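Local coordinates for protein amine Dehydrogenase (Pseudomonas putida, PDB 1JMX) that probably serves as the beta-propeller subunit of a quinohemoprotein amine dehydrogenase, which oxidatively deaminates primary amines, at residues R126-S131 and A138-T143. Sequence-based numbering, arbitrary orientation.
Sequences RLEVFS and AKPVRT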
loop_
_atom_site.group_PDB
_atom_site.type_symbol
_atom_site.label_atom_id
_atom_site.label_comp_id
_atom_site.label_asym_id
_atom_site.label_seq_id
_atom_site.Cartn_x
_atom_site.Cartn_y
_atom_site.Cartn_z
ATOM N N ARG B 126 10.231 23.023 14.925
ATOM C CA ARG B 126 10.310 24.375 15.478
ATOM C C ARG B 126 9.121 25.215 15.054
ATOM O O ARG B 126 8.577 25.021 13.981
ATOM C CB ARG B 126 11.601 25.080 15.025
ATOM C CG ARG B 126 11.708 25.251 13.522
ATOM C CD ARG B 126 13.014 25.880 13.100
ATOM N NE ARG B 126 13.159 25.813 11.649
ATOM C CZ ARG B 126 13.995 24.997 11.017
ATOM N NH1 ARG B 126 14.783 24.174 11.702
ATOM N NH2 ARG B 126 14.012 24.973 9.693
ATOM N N LEU B 127 8.682 26.108 15.931
ATOM C CA LEU B 127 7.588 27.008 15.608
ATOM C C LEU B 127 8.265 28.263 15.060
ATOM O O LEU B 127 9.273 28.710 15.595
ATOM C CB LEU B 127 6.786 27.376 16.864
ATOM C CG LEU B 127 5.565 28.278 16.629
ATOM C CD1 LEU B 127 4.360 27.426 16.234
ATOM C CD2 LEU B 127 5.246 29.069 17.881
ATOM N N GLU B 128 7.753 28.778 13.953
ATOM C CA GLU B 128 8.285 29.987 13.345
ATOM C C GLU B 128 7.161 31.008 13.302
ATOM O O GLU B 128 6.042 30.694 12.903
ATOM C CB GLU B 128 8.800 29.712 11.935
ATOM C CG GLU B 128 9.999 28.794 11.899
ATOM C CD GLU B 128 10.567 28.608 10.518
ATOM O OE1 GLU B 128 9.867 28.855 9.519
ATOM O OE2 GLU B 128 11.732 28.209 10.436
ATOM N N VAL B 129 7.456 32.215 13.767
ATOM C CA VAL B 129 6.486 33.294 13.802
ATOM C C VAL B 129 6.801 34.251 12.671
ATOM O O VAL B 129 7.955 34.600 12.449
ATOM C CB VAL B 129 6.555 34.067 15.133
ATOM C CG1 VAL B 129 5.410 35.050 15.228
ATOM C CG2 VAL B 129 6.540 33.105 16.313
ATOM N N PHE B 130 5.778 34.656 11.937
ATOM C CA PHE B 130 5.957 35.578 10.831
ATOM C C PHE B 130 5.048 36.761 11.076
ATOM O O PHE B 130 3.965 36.622 11.644
ATOM C CB PHE B 130 5.566 34.926 9.502
ATOM C CG PHE B 130 6.317 33.667 9.203
ATOM C CD1 PHE B 130 5.829 32.435 9.622
ATOM C CD2 PHE B 130 7.522 33.708 8.515
ATOM C CE1 PHE B 130 6.534 31.266 9.361
ATOM C CE2 PHE B 130 8.231 32.540 8.250
ATOM C CZ PHE B 130 7.735 31.322 8.676
ATOM N N SER B 131 5.530 37.935 10.712
ATOM C CA SER B 131 4.739 39.133 10.847
ATOM C C SER B 131 4.010 39.256 9.518
ATOM O O SER B 131 4.624 39.146 8.457
ATOM C CB SER B 131 5.639 40.338 11.082
ATOM O OG SER B 131 4.875 41.521 11.092
ATOM N N ALA B 138 8.292 37.358 3.674
ATOM C CA ALA B 138 8.316 37.181 5.125
ATOM C C ALA B 138 9.261 36.094 5.623
ATOM O O ALA B 138 9.333 35.001 5.065
ATOM C CB ALA B 138 6.910 36.930 5.644
ATOM N N LYS B 139 9.982 36.412 6.690
ATOM C CA LYS B 139 10.931 35.485 7.288
ATOM C C LYS B 139 10.709 35.423 8.792
ATOM O O LYS B 139 10.086 36.316 9.358
ATOM C CB LYS B 139 12.364 35.905 6.937
ATOM C CG LYS B 139 12.790 35.448 5.535
ATOM C CD LYS B 139 14.101 36.063 5.100
ATOM C CE LYS B 139 14.588 35.434 3.799
ATOM N NZ LYS B 139 15.095 34.023 3.965
ATOM N N PRO B 140 11.174 34.344 9.451
ATOM C CA PRO B 140 11.007 34.184 10.900
ATOM C C PRO B 140 11.450 35.387 11.732
ATOM O O PRO B 140 12.569 35.890 11.572
ATOM C CB PRO B 140 11.870 32.959 11.205
ATOM C CG PRO B 140 11.754 32.155 9.976
ATOM C CD PRO B 140 11.895 33.188 8.885
ATOM N N VAL B 141 10.539 35.884 12.569
ATOM C CA VAL B 141 10.849 37.001 13.454
ATOM C C VAL B 141 11.086 36.450 14.858
ATOM O O VAL B 141 11.594 37.142 15.733
ATOM C CB VAL B 141 9.736 38.090 13.475
ATOM C CG1 VAL B 141 9.618 38.747 12.111
ATOM C CG2 VAL B 141 8.393 37.506 13.919
ATOM N N ARG B 142 10.781 35.169 15.036
ATOM C CA ARG B 142 10.946 34.492 16.314
ATOM C C ARG B 142 10.770 33.001 16.046
ATOM O O ARG B 142 9.970 32.625 15.203
ATOM C CB ARG B 142 9.843 34.962 17.261
ATOM C CG ARG B 142 10.221 35.064 18.719
ATOM C CD ARG B 142 9.005 35.502 19.540
ATOM N NE ARG B 142 8.313 36.597 18.886
ATOM C CZ ARG B 142 7.012 36.625 18.626
ATOM N NH1 ARG B 142 6.222 35.624 18.969
ATOM N NH2 ARG B 142 6.511 37.639 17.954
ATOM N N THR B 143 11.565 32.161 16.698
ATOM C CA THR B 143 11.434 30.715 16.535
ATOM C C THR B 143 11.729 29.990 17.835
ATOM O O THR B 143 12.608 30.386 18.595
ATOM C CB THR B 143 12.239 30.111 15.304
ATOM O OG1 THR B 143 13.049 29.003 15.715
ATOM C CG2 THR B 143 13.077 31.135 14.610
HETATM O O HOH W 1 7.945 37.748 9.211
#
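V129 holds both backbone hydrogen bonds that directly join 126-131 to 138-143. Its N donates to R142 O at 2.9 Å. Its O accepts from V141 N, also at 2.9 Å and nearly straight (173°). V141 and R142 together stand opposite V129, consistent with a classic beta bulge; V141 has a nearly helical backbone (psi -9°). E128 and T143 form an antiparallel non-hydrogen-bonded pair, and T143 CA sends a CA-H...O contact to L127 O (3.1 Å). Further along, a water replaces direct pairing. The water accepts from S131 N, and its oxygen donates to K139 O at 2.6 Å.

The side chains of V129 and R142 pack on the same face of the sheet. R142 bends at its third torsion (chi3 -45°), which turns the guanidinium back so that one of its faces lies against V129. V129 CG2 comes within 3.7 Å of R142 NH1. The charge is met elsewhere, since R142 NH2 forms a salt bridge with E105.

On the E128 side, P140 lies alongside the carboxylate, with CG 3.8 Å from E128 CD. R126 NE binds E128 OE2 at 3.0 Å in a salt bridge. NE lies above the carboxylate plane, while OE2 is close to the plane of the guanidinium. R126 also has a second acid partner, E89. F130 runs beside P140 and meets P140 CD with CE2 at 3.8 Å. F79 contacts both F130 and A138.

The two segments lie on a beta hairpin at the outer edge of what is probably a propeller blade. Strand 126-131 pairs with 105-115 on one side and 142-145 on the other. The chemistry implies a short direct backbone pairing centred on V129, extended by one water as the chains part. V141 CG2 touches V129 CG1 beside the bulge, and the buried E128 carboxylate is probably kept ionised by R126.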